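Local coordinates for protein malyl-CoA lyase/beta-methylmalyl-CoA lyase (PDB 5UGR) that belongs to the HpcH/HpaI aldolase/citrate lyase family of TIM-barrel enzymes, binds a magnesium ion and assembles from six protein chains, at residues V188-D193 with N197-W202; A216-G221 with G249-W254; I60-L63 with D67-N70; T26-S31 with I39-E44. All blocks are in the same frame, centred on the assembly; numbering follows the deposited sequence.

Contact 1 (V188-D193 with N197-W202)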
loop_
_atom_site.group_PDB
_atom_site.type_symbol
_atom_site.label_atom_id
_atom_site.label_comp_id
_atom_site.label_asym_id
_atom_site.label_seq_id
_atom_site.Cartn_x
_atom_site.Cartn_y
_atom_site.Cartn_z
ATOM N N VAL A 188 18.452 33.677 1.916
ATOM C CA VAL A 188 19.794 33.229 2.239
ATOM C C VAL A 188 20.761 34.393 2.326
ATOM O O VAL A 188 20.657 35.381 1.595
ATOM C CB VAL A 188 20.343 32.135 1.313
ATOM C CG1 VAL A 188 19.443 30.890 1.337
ATOM C CG2 VAL A 188 20.577 32.670 -0.090
ATOM N N LEU A 189 21.680 34.252 3.280
ATOM C CA LEU A 189 22.771 35.248 3.508
ATOM C C LEU A 189 24.012 34.653 2.883
ATOM O O LEU A 189 24.433 33.568 3.293
ATOM C CB LEU A 189 22.985 35.477 4.979
ATOM C CG LEU A 189 24.058 36.513 5.381
ATOM C CD1 LEU A 189 23.706 37.877 4.870
ATOM C CD2 LEU A 189 24.288 36.497 6.905
ATOM N N THR A 190 24.536 35.271 1.846
ATOM C CA THR A 190 25.656 34.704 1.152
ATOM C C THR A 190 26.932 34.717 2.011
ATOM O O THR A 190 27.085 35.483 2.936
ATOM C CB THR A 190 25.895 35.395 -0.198
ATOM O OG1 THR A 190 26.408 36.726 -0.022
ATOM C CG2 THR A 190 24.597 35.383 -1.049
ATOM N N ASP A 191 27.849 33.794 1.670
ATOM C CA ASP A 191 29.156 33.800 2.255
ATOM C C ASP A 191 29.917 35.053 1.808
ATOM O O ASP A 191 29.732 35.524 0.696
ATOM C CB ASP A 191 29.917 32.536 1.813
ATOM C CG ASP A 191 29.251 31.231 2.272
ATOM O OD1 ASP A 191 28.728 31.156 3.408
ATOM O OD2 ASP A 191 29.272 30.258 1.499
ATOM N N LYS A 192 30.775 35.585 2.685
ATOM C CA LYS A 192 31.553 36.801 2.349
ATOM C C LYS A 192 32.281 36.632 1.057
ATOM O O LYS A 192 32.963 35.599 0.848
ATOM C CB LYS A 192 32.520 37.199 3.430
ATOM C CG LYS A 192 31.865 37.656 4.703
ATOM C CD LYS A 192 32.846 38.124 5.807
ATOM C CE LYS A 192 32.060 38.717 6.959
ATOM N NZ LYS A 192 32.981 39.357 7.931
ATOM N N ASP A 193 32.172 37.628 0.182
ATOM C CA ASP A 193 32.970 37.645 -1.030
ATOM C C ASP A 193 34.325 38.271 -0.748
ATOM O O ASP A 193 34.679 38.530 0.405
ATOM C CB ASP A 193 32.198 38.335 -2.174
ATOM C CG ASP A 193 31.944 39.812 -1.930
ATOM O OD1 ASP A 193 32.608 40.427 -1.070
ATOM O OD2 ASP A 193 31.047 40.336 -2.652
ATOM N N ASN A 197 31.752 41.297 1.637
ATOM C CA ASN A 197 30.301 41.567 1.559
ATOM C C ASN A 197 29.479 40.298 1.538
ATOM O O ASN A 197 29.881 39.267 0.960
ATOM C CB ASN A 197 29.991 42.390 0.309
ATOM C CG ASN A 197 30.632 43.767 0.337
ATOM O OD1 ASN A 197 30.987 44.289 1.387
ATOM N ND2 ASN A 197 30.781 44.362 -0.843
ATOM N N ARG A 198 28.283 40.430 2.100
ATOM C CA ARG A 198 27.292 39.398 2.112
ATOM C C ARG A 198 25.954 39.905 1.646
ATOM O O ARG A 198 25.450 40.894 2.204
ATOM C CB ARG A 198 27.146 38.809 3.519
ATOM C CG ARG A 198 28.414 38.374 4.150
ATOM C CD ARG A 198 28.197 37.870 5.575
ATOM N NE ARG A 198 27.750 36.494 5.605
ATOM C CZ ARG A 198 27.694 35.747 6.717
ATOM N NH1 ARG A 198 28.024 36.245 7.906
ATOM N NH2 ARG A 198 27.386 34.439 6.625
ATOM N N GLN A 199 25.363 39.243 0.639
ATOM C CA GLN A 199 24.070 39.680 0.092
ATOM C C GLN A 199 22.962 38.839 0.731
ATOM O O GLN A 199 23.219 37.720 1.217
ATOM C CB GLN A 199 23.996 39.475 -1.413
ATOM C CG GLN A 199 25.090 40.155 -2.168
ATOM C CD GLN A 199 25.362 41.540 -1.805
ATOM O OE1 GLN A 199 24.426 42.369 -1.612
ATOM N NE2 GLN A 199 26.668 41.862 -1.727
ATOM N N THR A 200 21.746 39.363 0.689
ATOM C CA THR A 200 20.555 38.631 1.129
ATOM C C THR A 200 19.725 38.371 -0.129
ATOM O O THR A 200 19.158 39.310 -0.719
ATOM C CB THR A 200 19.791 39.412 2.201
ATOM O OG1 THR A 200 20.624 39.540 3.374
ATOM C CG2 THR A 200 18.478 38.727 2.557
ATOM N N HIS A 201 19.599 37.095 -0.475
ATOM C CA HIS A 201 18.832 36.666 -1.645
ATOM C C HIS A 201 17.549 35.961 -1.207
ATOM O O HIS A 201 17.572 34.949 -0.496
ATOM C CB HIS A 201 19.659 35.792 -2.564
ATOM C CG HIS A 201 20.782 36.549 -3.210
ATOM N ND1 HIS A 201 21.818 35.928 -3.842
ATOM C CD2 HIS A 201 20.987 37.878 -3.374
ATOM C CE1 HIS A 201 22.648 36.826 -4.326
ATOM N NE2 HIS A 201 22.162 38.019 -4.065
ATOM N N TRP A 202 16.427 36.555 -1.572
ATOM C CA TRP A 202 15.139 36.062 -1.119
ATOM C C TRP A 202 14.763 34.786 -1.839
ATOM O O TRP A 202 15.100 34.598 -3.021
ATOM C CB TRP A 202 14.043 37.115 -1.250
ATOM C CG TRP A 202 14.209 38.352 -0.411
ATOM C CD1 TRP A 202 15.360 39.034 -0.143
ATOM C CD2 TRP A 202 13.147 39.119 0.155
ATOM N NE1 TRP A 202 15.072 40.188 0.549
ATOM C CE2 TRP A 202 13.717 40.271 0.743
ATOM C CE3 TRP A 202 11.769 38.955 0.206
ATOM C CZ2 TRP A 202 12.942 41.225 1.403
ATOM C CZ3 TRP A 202 11.004 39.919 0.858
ATOM C CH2 TRP A 202 11.594 41.023 1.443
HETATM O O HOH W 1 26.635 32.557 4.574
HETATM O O HOH W 2 28.728 37.239 -1.154
HETATM O O HOH W 3 30.749 42.890 -3.396
HETATM O O HOH W 4 28.553 39.951 -2.023
#

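Contact 2 (A216-G221 with G249-W254)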
loop_
_atom_site.group_PDB
_atom_site.type_symbol
_atom_site.label_atom_id
_atom_site.label_comp_id
_atom_site.label_asym_id
_atom_site.label_seq_id
_atom_site.Cartn_x
_atom_site.Cartn_y
_atom_site.Cartn_z
ATOM N N ALA A 216 1.432 16.631 -8.851
ATOM C CA ALA A 216 0.281 15.754 -8.681
ATOM C C ALA A 216 -0.746 16.037 -9.782
ATOM O O ALA A 216 -1.362 15.121 -10.353
ATOM C CB ALA A 216 -0.331 15.956 -7.301
ATOM N N CYS A 217 -1.051 17.311 -9.991
ATOM C CA CYS A 217 -2.015 17.674 -11.036
ATOM C C CYS A 217 -1.616 17.230 -12.416
ATOM O O CYS A 217 -2.414 16.644 -13.163
ATOM C CB CYS A 217 -2.202 19.212 -11.046
ATOM S SG CYS A 217 -3.182 19.838 -9.647
ATOM N N ARG A 218 -0.378 17.517 -12.771
ATOM C CA ARG A 218 0.096 17.248 -14.146
ATOM C C ARG A 218 0.301 15.751 -14.395
ATOM O O ARG A 218 0.197 15.291 -15.534
ATOM C CB ARG A 218 1.336 18.094 -14.477
ATOM C CG ARG A 218 1.029 19.568 -14.540
ATOM C CD ARG A 218 0.210 19.899 -15.754
ATOM N NE ARG A 218 0.045 21.345 -15.954
ATOM C CZ ARG A 218 -1.030 21.905 -16.524
ATOM N NH1 ARG A 218 -2.066 21.173 -16.883
ATOM N NH2 ARG A 218 -1.087 23.204 -16.671
ATOM N N ALA A 219 0.593 14.975 -13.327
ATOM C CA ALA A 219 0.694 13.538 -13.458
ATOM C C ALA A 219 -0.670 12.937 -13.772
ATOM O O ALA A 219 -0.749 12.019 -14.579
ATOM C CB ALA A 219 1.212 12.928 -12.187
ATOM N N TYR A 220 -1.728 13.479 -13.164
ATOM C CA TYR A 220 -3.015 12.813 -13.112
ATOM C C TYR A 220 -4.150 13.569 -13.836
ATOM O O TYR A 220 -5.338 13.207 -13.649
ATOM C CB TYR A 220 -3.325 12.404 -11.685
ATOM C CG TYR A 220 -2.298 11.430 -11.147
ATOM C CD1 TYR A 220 -2.103 10.189 -11.766
ATOM C CD2 TYR A 220 -1.520 11.736 -10.059
ATOM C CE1 TYR A 220 -1.148 9.315 -11.293
ATOM C CE2 TYR A 220 -0.557 10.867 -9.562
ATOM C CZ TYR A 220 -0.384 9.637 -10.170
ATOM O OH TYR A 220 0.579 8.750 -9.719
ATOM N N GLY A 221 -3.769 14.534 -14.694
ATOM C CA GLY A 221 -4.713 15.143 -15.643
ATOM C C GLY A 221 -5.549 16.315 -15.147
ATOM O O GLY A 221 -6.587 16.614 -15.746
ATOM N N GLY A 249 3.982 26.074 -14.785
ATOM C CA GLY A 249 2.906 25.303 -15.401
ATOM C C GLY A 249 1.535 25.471 -14.784
ATOM O O GLY A 249 0.614 24.730 -15.168
ATOM N N PHE A 250 1.382 26.352 -13.789
ATOM C CA PHE A 250 0.029 26.602 -13.282
ATOM C C PHE A 250 -0.831 27.246 -14.373
ATOM O O PHE A 250 -0.321 27.979 -15.235
ATOM C CB PHE A 250 0.043 27.542 -12.083
ATOM C CG PHE A 250 0.361 26.885 -10.754
ATOM C CD1 PHE A 250 1.589 26.249 -10.522
ATOM C CD2 PHE A 250 -0.613 26.794 -9.792
ATOM C CE1 PHE A 250 1.847 25.593 -9.315
ATOM C CE2 PHE A 250 -0.360 26.164 -8.594
ATOM C CZ PHE A 250 0.874 25.553 -8.356
ATOM N N GLU A 251 -2.127 26.965 -14.306
ATOM C CA GLU A 251 -3.070 27.351 -15.343
ATOM C C GLU A 251 -3.930 28.532 -15.003
ATOM O O GLU A 251 -4.570 29.081 -15.908
ATOM C CB GLU A 251 -3.979 26.086 -15.540
ATOM C CG GLU A 251 -4.912 26.127 -16.611
ATOM C CD GLU A 251 -5.367 24.734 -16.965
ATOM O OE1 GLU A 251 -6.458 24.748 -17.533
ATOM O OE2 GLU A 251 -4.559 23.764 -16.737
ATOM N N GLY A 252 -3.986 28.914 -13.713
ATOM C CA GLY A 252 -4.785 30.068 -13.298
ATOM C C GLY A 252 -4.555 30.429 -11.868
ATOM O O GLY A 252 -3.756 29.774 -11.168
ATOM N N LYS A 253 -5.225 31.504 -11.428
ATOM C CA LYS A 253 -5.053 32.022 -10.075
ATOM C C LYS A 253 -6.347 32.658 -9.597
ATOM O O LYS A 253 -7.175 33.192 -10.392
ATOM C CB LYS A 253 -3.922 33.057 -10.001
ATOM C CG LYS A 253 -3.521 33.542 -8.610
ATOM C CD LYS A 253 -2.249 34.356 -8.605
ATOM C CE LYS A 253 -1.914 34.942 -7.251
ATOM N NZ LYS A 253 -1.829 33.878 -6.218
ATOM N N TRP A 254 -6.520 32.593 -8.260
ATOM C CA TRP A 254 -7.665 33.237 -7.670
ATOM C C TRP A 254 -7.604 34.766 -7.794
ATOM O O TRP A 254 -6.550 35.372 -7.726
ATOM C CB TRP A 254 -7.819 32.898 -6.190
ATOM C CG TRP A 254 -8.192 31.475 -5.911
ATOM C CD1 TRP A 254 -8.004 30.359 -6.701
ATOM C CD2 TRP A 254 -8.739 31.011 -4.687
ATOM N NE1 TRP A 254 -8.445 29.241 -6.039
ATOM C CE2 TRP A 254 -8.894 29.606 -4.790
ATOM C CE3 TRP A 254 -9.109 31.646 -3.518
ATOM C CZ2 TRP A 254 -9.407 28.852 -3.750
ATOM C CZ3 TRP A 254 -9.615 30.918 -2.490
ATOM C CH2 TRP A 254 -9.753 29.522 -2.589
HETATM O O HOH W 5 -5.026 21.460 -18.037
#

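Contact 3 (I60-L63 with D67-N70)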
loop_
_atom_site.group_PDB
_atom_site.type_symbol
_atom_site.label_atom_id
_atom_site.label_comp_id
_atom_site.label_asym_id
_atom_site.label_seq_id
_atom_site.Cartn_x
_atom_site.Cartn_y
_atom_site.Cartn_z
ATOM N N ILE A 60 -28.720 29.739 -3.718
ATOM C CA ILE A 60 -29.716 29.075 -4.514
ATOM C C ILE A 60 -30.422 30.107 -5.423
ATOM O O ILE A 60 -30.596 29.896 -6.629
ATOM C CB ILE A 60 -30.723 28.333 -3.615
ATOM C CG1 ILE A 60 -30.054 27.065 -3.023
ATOM C CG2 ILE A 60 -31.947 27.941 -4.428
ATOM C CD1 ILE A 60 -30.854 26.358 -1.951
ATOM N N GLN A 61 -30.797 31.226 -4.824
ATOM C CA GLN A 61 -31.490 32.291 -5.581
ATOM C C GLN A 61 -30.549 32.829 -6.674
ATOM O O GLN A 61 -30.952 32.967 -7.861
ATOM C CB GLN A 61 -31.994 33.411 -4.619
ATOM C CG GLN A 61 -32.348 34.702 -5.359
ATOM C CD GLN A 61 -33.079 35.722 -4.526
ATOM O OE1 GLN A 61 -34.123 36.166 -4.925
ATOM N NE2 GLN A 61 -32.518 36.119 -3.375
ATOM N N ALA A 62 -29.258 33.054 -6.302
ATOM C CA ALA A 62 -28.331 33.633 -7.264
ATOM C C ALA A 62 -28.070 32.661 -8.442
ATOM O O ALA A 62 -28.079 33.087 -9.619
ATOM C CB ALA A 62 -27.013 33.991 -6.585
ATOM N N LEU A 63 -27.866 31.381 -8.151
ATOM C CA LEU A 63 -27.638 30.435 -9.214
ATOM C C LEU A 63 -28.827 30.252 -10.133
ATOM O O LEU A 63 -28.657 30.034 -11.333
ATOM C CB LEU A 63 -27.219 29.049 -8.665
ATOM C CG LEU A 63 -25.804 28.964 -8.114
ATOM C CD1 LEU A 63 -25.684 27.689 -7.308
ATOM C CD2 LEU A 63 -24.823 28.990 -9.248
ATOM N N ASP A 67 -27.761 35.981 -14.425
ATOM C CA ASP A 67 -27.203 35.566 -15.705
ATOM C C ASP A 67 -25.696 35.437 -15.596
ATOM O O ASP A 67 -24.967 36.434 -15.661
ATOM C CB ASP A 67 -27.580 36.620 -16.755
ATOM C CG ASP A 67 -27.062 36.297 -18.156
ATOM O OD1 ASP A 67 -26.371 35.268 -18.388
ATOM O OD2 ASP A 67 -27.397 37.082 -19.065
ATOM N N TRP A 68 -25.232 34.188 -15.532
ATOM C CA TRP A 68 -23.825 33.904 -15.346
ATOM C C TRP A 68 -23.116 33.664 -16.685
ATOM O O TRP A 68 -21.902 33.290 -16.738
ATOM C CB TRP A 68 -23.654 32.652 -14.442
ATOM C CG TRP A 68 -24.236 32.844 -13.058
ATOM C CD1 TRP A 68 -25.418 32.353 -12.625
ATOM C CD2 TRP A 68 -23.694 33.590 -11.992
ATOM N NE1 TRP A 68 -25.655 32.750 -11.360
ATOM C CE2 TRP A 68 -24.610 33.521 -10.932
ATOM C CE3 TRP A 68 -22.532 34.332 -11.823
ATOM C CZ2 TRP A 68 -24.368 34.092 -9.690
ATOM C CZ3 TRP A 68 -22.303 34.923 -10.588
ATOM C CH2 TRP A 68 -23.240 34.811 -9.531
ATOM N N GLY A 69 -23.813 33.820 -17.792
ATOM C CA GLY A 69 -23.164 33.508 -19.045
ATOM C C GLY A 69 -22.643 32.085 -19.139
ATOM O O GLY A 69 -23.325 31.152 -18.686
ATOM N N ASN A 70 -21.468 31.922 -19.787
ATOM C CA ASN A 70 -20.841 30.655 -19.904
ATOM C C ASN A 70 -19.765 30.446 -18.842
ATOM O O ASN A 70 -18.893 29.574 -19.022
ATOM C CB ASN A 70 -20.253 30.478 -21.298
ATOM C CG ASN A 70 -19.838 29.051 -21.606
ATOM O OD1 ASN A 70 -18.765 28.840 -22.263
ATOM N ND2 ASN A 70 -20.584 28.076 -21.177
#

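Contact 4 (T26-S31 with I39-E44)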
loop_
_atom_site.group_PDB
_atom_site.type_symbol
_atom_site.label_atom_id
_atom_site.label_comp_id
_atom_site.label_asym_id
_atom_site.label_seq_id
_atom_site.Cartn_x
_atom_site.Cartn_y
_atom_site.Cartn_z
ATOM N N THR A 26 -25.535 41.410 -3.271
ATOM C CA THR A 26 -25.160 42.523 -4.151
ATOM C C THR A 26 -23.864 42.200 -4.856
ATOM O O THR A 26 -23.751 42.353 -6.068
ATOM C CB THR A 26 -25.070 43.833 -3.337
ATOM O OG1 THR A 26 -26.367 44.093 -2.781
ATOM C CG2 THR A 26 -24.607 45.038 -4.213
ATOM N N PHE A 27 -22.901 41.655 -4.094
ATOM C CA PHE A 27 -21.616 41.264 -4.661
ATOM C C PHE A 27 -21.827 40.123 -5.626
ATOM O O PHE A 27 -21.223 40.091 -6.726
ATOM C CB PHE A 27 -20.667 40.899 -3.545
ATOM C CG PHE A 27 -20.132 42.082 -2.749
ATOM C CD1 PHE A 27 -20.598 43.390 -2.938
ATOM C CD2 PHE A 27 -19.162 41.856 -1.729
ATOM C CE1 PHE A 27 -20.102 44.438 -2.166
ATOM C CE2 PHE A 27 -18.673 42.911 -0.972
ATOM C CZ PHE A 27 -19.139 44.199 -1.198
ATOM N N MET A 28 -22.713 39.184 -5.290
ATOM C CA MET A 28 -22.989 38.115 -6.269
ATOM C C MET A 28 -23.544 38.625 -7.575
ATOM O O MET A 28 -23.115 38.213 -8.673
ATOM C CB MET A 28 -23.874 36.977 -5.755
ATOM C CG MET A 28 -23.198 36.189 -4.647
ATOM S SD MET A 28 -24.044 34.660 -4.192
ATOM C CE MET A 28 -25.392 35.322 -3.216
ATOM N N GLU A 29 -24.485 39.552 -7.473
ATOM C CA GLU A 29 -25.031 40.157 -8.706
ATOM C C GLU A 29 -23.967 40.855 -9.555
ATOM O O GLU A 29 -23.918 40.671 -10.773
ATOM C CB GLU A 29 -26.210 41.104 -8.386
ATOM C CG GLU A 29 -26.849 41.698 -9.660
ATOM C CD GLU A 29 -28.216 42.288 -9.412
ATOM O OE1 GLU A 29 -29.016 42.357 -10.399
ATOM O OE2 GLU A 29 -28.490 42.702 -8.240
ATOM N N LYS A 30 -23.133 41.669 -8.909
ATOM C CA LYS A 30 -22.073 42.374 -9.606
ATOM C C LYS A 30 -21.135 41.352 -10.239
ATOM O O LYS A 30 -20.680 41.546 -11.358
ATOM C CB LYS A 30 -21.333 43.261 -8.619
ATOM C CG LYS A 30 -20.192 44.097 -9.191
ATOM C CD LYS A 30 -19.757 45.157 -8.165
ATOM C CE LYS A 30 -18.430 45.842 -8.517
ATOM N NZ LYS A 30 -17.238 44.934 -8.489
ATOM N N SER A 31 -20.888 40.228 -9.554
ATOM C CA SER A 31 -19.914 39.217 -10.104
ATOM C C SER A 31 -20.380 38.528 -11.354
ATOM O O SER A 31 -19.570 38.109 -12.179
ATOM C CB SER A 31 -19.558 38.173 -9.056
ATOM O OG SER A 31 -20.584 37.217 -8.849
ATOM N N ILE A 39 -16.195 31.202 -11.214
ATOM C CA ILE A 39 -16.627 31.860 -9.985
ATOM C C ILE A 39 -17.011 30.806 -8.978
ATOM O O ILE A 39 -17.740 29.866 -9.325
ATOM C CB ILE A 39 -17.866 32.812 -10.216
ATOM C CG1 ILE A 39 -17.419 33.986 -11.093
ATOM C CG2 ILE A 39 -18.408 33.305 -8.853
ATOM C CD1 ILE A 39 -18.540 34.965 -11.442
ATOM N N PHE A 40 -16.535 30.948 -7.738
ATOM C CA PHE A 40 -17.131 30.169 -6.671
ATOM C C PHE A 40 -17.885 31.043 -5.716
ATOM O O PHE A 40 -17.412 32.107 -5.313
ATOM C CB PHE A 40 -16.144 29.205 -5.944
ATOM C CG PHE A 40 -15.155 29.827 -5.001
ATOM C CD1 PHE A 40 -15.492 30.165 -3.707
ATOM C CD2 PHE A 40 -13.810 29.890 -5.356
ATOM C CE1 PHE A 40 -14.530 30.629 -2.825
ATOM C CE2 PHE A 40 -12.847 30.328 -4.487
ATOM C CZ PHE A 40 -13.222 30.695 -3.184
ATOM N N LEU A 41 -19.110 30.586 -5.438
ATOM C CA LEU A 41 -19.967 31.183 -4.451
ATOM C C LEU A 41 -19.710 30.517 -3.116
ATOM O O LEU A 41 -19.882 29.274 -2.992
ATOM C CB LEU A 41 -21.426 31.076 -4.894
ATOM C CG LEU A 41 -21.734 31.591 -6.317
ATOM C CD1 LEU A 41 -23.235 31.456 -6.615
ATOM C CD2 LEU A 41 -21.250 33.062 -6.498
ATOM N N ASP A 42 -19.260 31.302 -2.141
ATOM C CA ASP A 42 -18.664 30.737 -0.943
ATOM C C ASP A 42 -19.680 30.567 0.200
ATOM O O ASP A 42 -20.451 31.497 0.541
ATOM C CB ASP A 42 -17.557 31.688 -0.503
ATOM C CG ASP A 42 -16.610 31.084 0.536
ATOM O OD1 ASP A 42 -16.604 29.832 0.708
ATOM O OD2 ASP A 42 -15.869 31.907 1.164
ATOM N N LEU A 43 -19.656 29.387 0.810
ATOM C CA LEU A 43 -20.401 29.105 2.043
ATOM C C LEU A 43 -19.505 28.920 3.229
ATOM O O LEU A 43 -19.984 28.762 4.344
ATOM C CB LEU A 43 -21.224 27.806 1.850
ATOM C CG LEU A 43 -22.209 27.858 0.659
ATOM C CD1 LEU A 43 -22.208 26.607 -0.198
ATOM C CD2 LEU A 43 -23.562 28.116 1.146
ATOM N N GLU A 44 -18.208 28.842 2.947
ATOM C CA GLU A 44 -17.185 28.402 3.909
ATOM C C GLU A 44 -16.450 29.603 4.521
ATOM O O GLU A 44 -17.080 30.427 5.209
ATOM C CB GLU A 44 -16.295 27.290 3.255
ATOM C CG GLU A 44 -15.400 26.511 4.249
ATOM C CD GLU A 44 -13.903 26.627 4.064
ATOM O OE1 GLU A 44 -13.480 27.487 3.241
ATOM O OE2 GLU A 44 -13.169 25.874 4.795
#

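Contact 1 (V188-D193 with N197-W202)
Leu-189 lays its CD2 methyl over the centre of the Arg-198 guanidinium, 3.5 Å from CZ, the two side chains crossing at about a right angle. The same guanidinium is held at its edge: Arg-198 NE donates to Thr-190 O in a nearly straight bond (2.9 Å, 171° at the hydrogen) lying in the guanidinium plane, and a water in that plane links Arg-198 NH2 to Leu-189 O and Asp-191 OD1. A bend at chi3 (82°) turns the group across segment 188-193, while Lys-192 CG packs on Arg-198 CG. Thr-190 pairs with Gln-199 twice, its backbone N giving to Gln-199 O and its OG1 receiving Gln-199 N at 2.8 Å. The two segments are the arms of an antiparallel beta hairpin, with Val-188 and His-201 as a hydrogen-bonded pair and Leu-189 and Thr-200 as a non-hydrogen-bonded one. Toward the turn, Asp-193 N donates to Asn-197 O, and Asn-197 N returns a bond of 3.0 Å to Asp-193 OD1, from above the carboxylate plane. The hairpin projects from the barrel into the assembly: Arg-198 makes a salt bridge to Asp-234 of the second subunit, and His-201 ND1 bonds the backbone N of that subunit's Trp-202.

Contact 2 (A216-G221 with G249-W254)
Arg-218 reaches from the last turn of helix 207-220 to the start of the segment 249-254, where its NH2 donates to Gly-249 O at 2.7 Å. The donor stands nearly on the line of the carbonyl bond, and the oxygen lies 18° out of the guanidinium plane. The same NH2 makes a longer salt bridge to Glu-251 OE2, at 3.5 Å; the guanidinium and carboxylate planes are almost parallel, 12° apart, although the two side chains run at about a right angle. A water in the guanidinium plane completes the link, accepting from Arg-218 NH1 at 3.2 Å and donating to Glu-251 OE2 at 2.7 Å. A bend at chi2 (-71°) in Arg-218 and an extended Glu-251 bring the two charged groups together.

In the next shell, Lys-317 holds Glu-251 OE1 in a salt bridge, and Arg-173 of the third subunit forms another with OE2, so the carboxylate probably offsets the positive charges gathered around it. Gly-249, with positive phi, closes helix 235-248 in a Schellman motif, and at these backbone angles there is no room for a CB beside the preceding carbonyl oxygen. The side chain of Arg-218 thus ties one outer helix of the TIM barrel to the end of the next helix and to the turn that leads into the eighth barrel strand, 252-255.

Contact 3 (I60-L63 with D67-N70)
With CG anti to its own carbonyl carbon (chi1 -62°) and chi2 at 102°, Trp-68 turns the pyrrole edge of its indole to the last turn of the helix, where NE1 donates to Ala-62 O at 3.0 Å. The bond is bent, 151° at the hydrogen, and it meets the oxygen from above the carbonyl plane, the oxygen itself a little out of the ring plane. Alongside this polar contact, Ala-62 CB touches the benzo part of the indole at CZ2, 4.1 Å away, while Leu-63 CA stands 3.7 Å from NE1. Segment 60-63 belongs to helix 52-65 on the outside of the TIM barrel, and 67-70 lies in the loop that carries the chain from this helix into strand 72-76, so the indole folds back against the helix its loop has just left. An Asx turn shapes that loop: Asp-67 OD1 accepts from Gly-69 N at 3.0 Å, on the anti side, somewhat out of the carboxylate plane, bracketing Trp-68, and Gly-69 follows with positive phi. Beyond the two segments, the indole packs on Ser-31 and Ala-32 of helix 25-32 and on Ile-39 and Leu-41 of strand 38-42, and Leu-63 reaches Ile-92 of helix 85-95.

Contact 4 (T26-S31 with I39-E44)
Met-28 and Leu-41 make the apolar part of the contact, their side chains meeting at a slant with the thioether sulfur against the leucine fork: Met-28 SD lies 4.0 Å from Leu-41 CD2 and 4.1 Å from Leu-41 CD1. CG of Met-28 also touches CD2, and a bend at chi3 (-77°) swings the terminal methyl away from the leucine. One helical turn on, a methyl meets polar atoms. Ile-39 CD1, at the end of an extended side chain, comes within 3.4 Å of Ser-31 O and 4.0 Å of Ser-31 OG, van der Waals contacts of a methyl with oxygen; no hydrogen bond joins the two segments.

Hydrogen bonds act within each segment instead. With chi1 at 76°, Ser-31 OG folds back on its own helix and donates to Met-28 O at 2.7 Å, which satisfies the buried hydroxyl beside the isoleucine. At the far end of the strand, Asp-42 OD1 accepts from Glu-44 N in an Asx turn and is also salt-bridged to Arg-76.

Helix 25-32 lies against strand 38-42 in the first beta-alpha-beta unit of the barrel, with Val-20 of strand 16-21 beside Met-28 and Ser-31, and Ile-59 of helix 52-65 against Leu-41.

In the fold
From the N terminus, contact 4 comes first, closing the short connection between helix 25-32 and strand 38-42. Contact 3 follows at the next helix-to-strand loop, its centre about 10 Å away; the two touch and so join two successive beta-alpha units. Contact 1 closes a hairpin that projects from the barrel, its centre about 53 Å from that of contact 3. Contact 2 spans a further strand and helix, 223-226 and 235-248, linking helix 207-220 to the start of the eighth strand, and meets contact 4 where Trp-254 packs edge-to-face on Phe-40, joining that strand to the second across strand 16-21. All four follow in series, none nested or crossed; contacts 1 and 2 touch the third subunit.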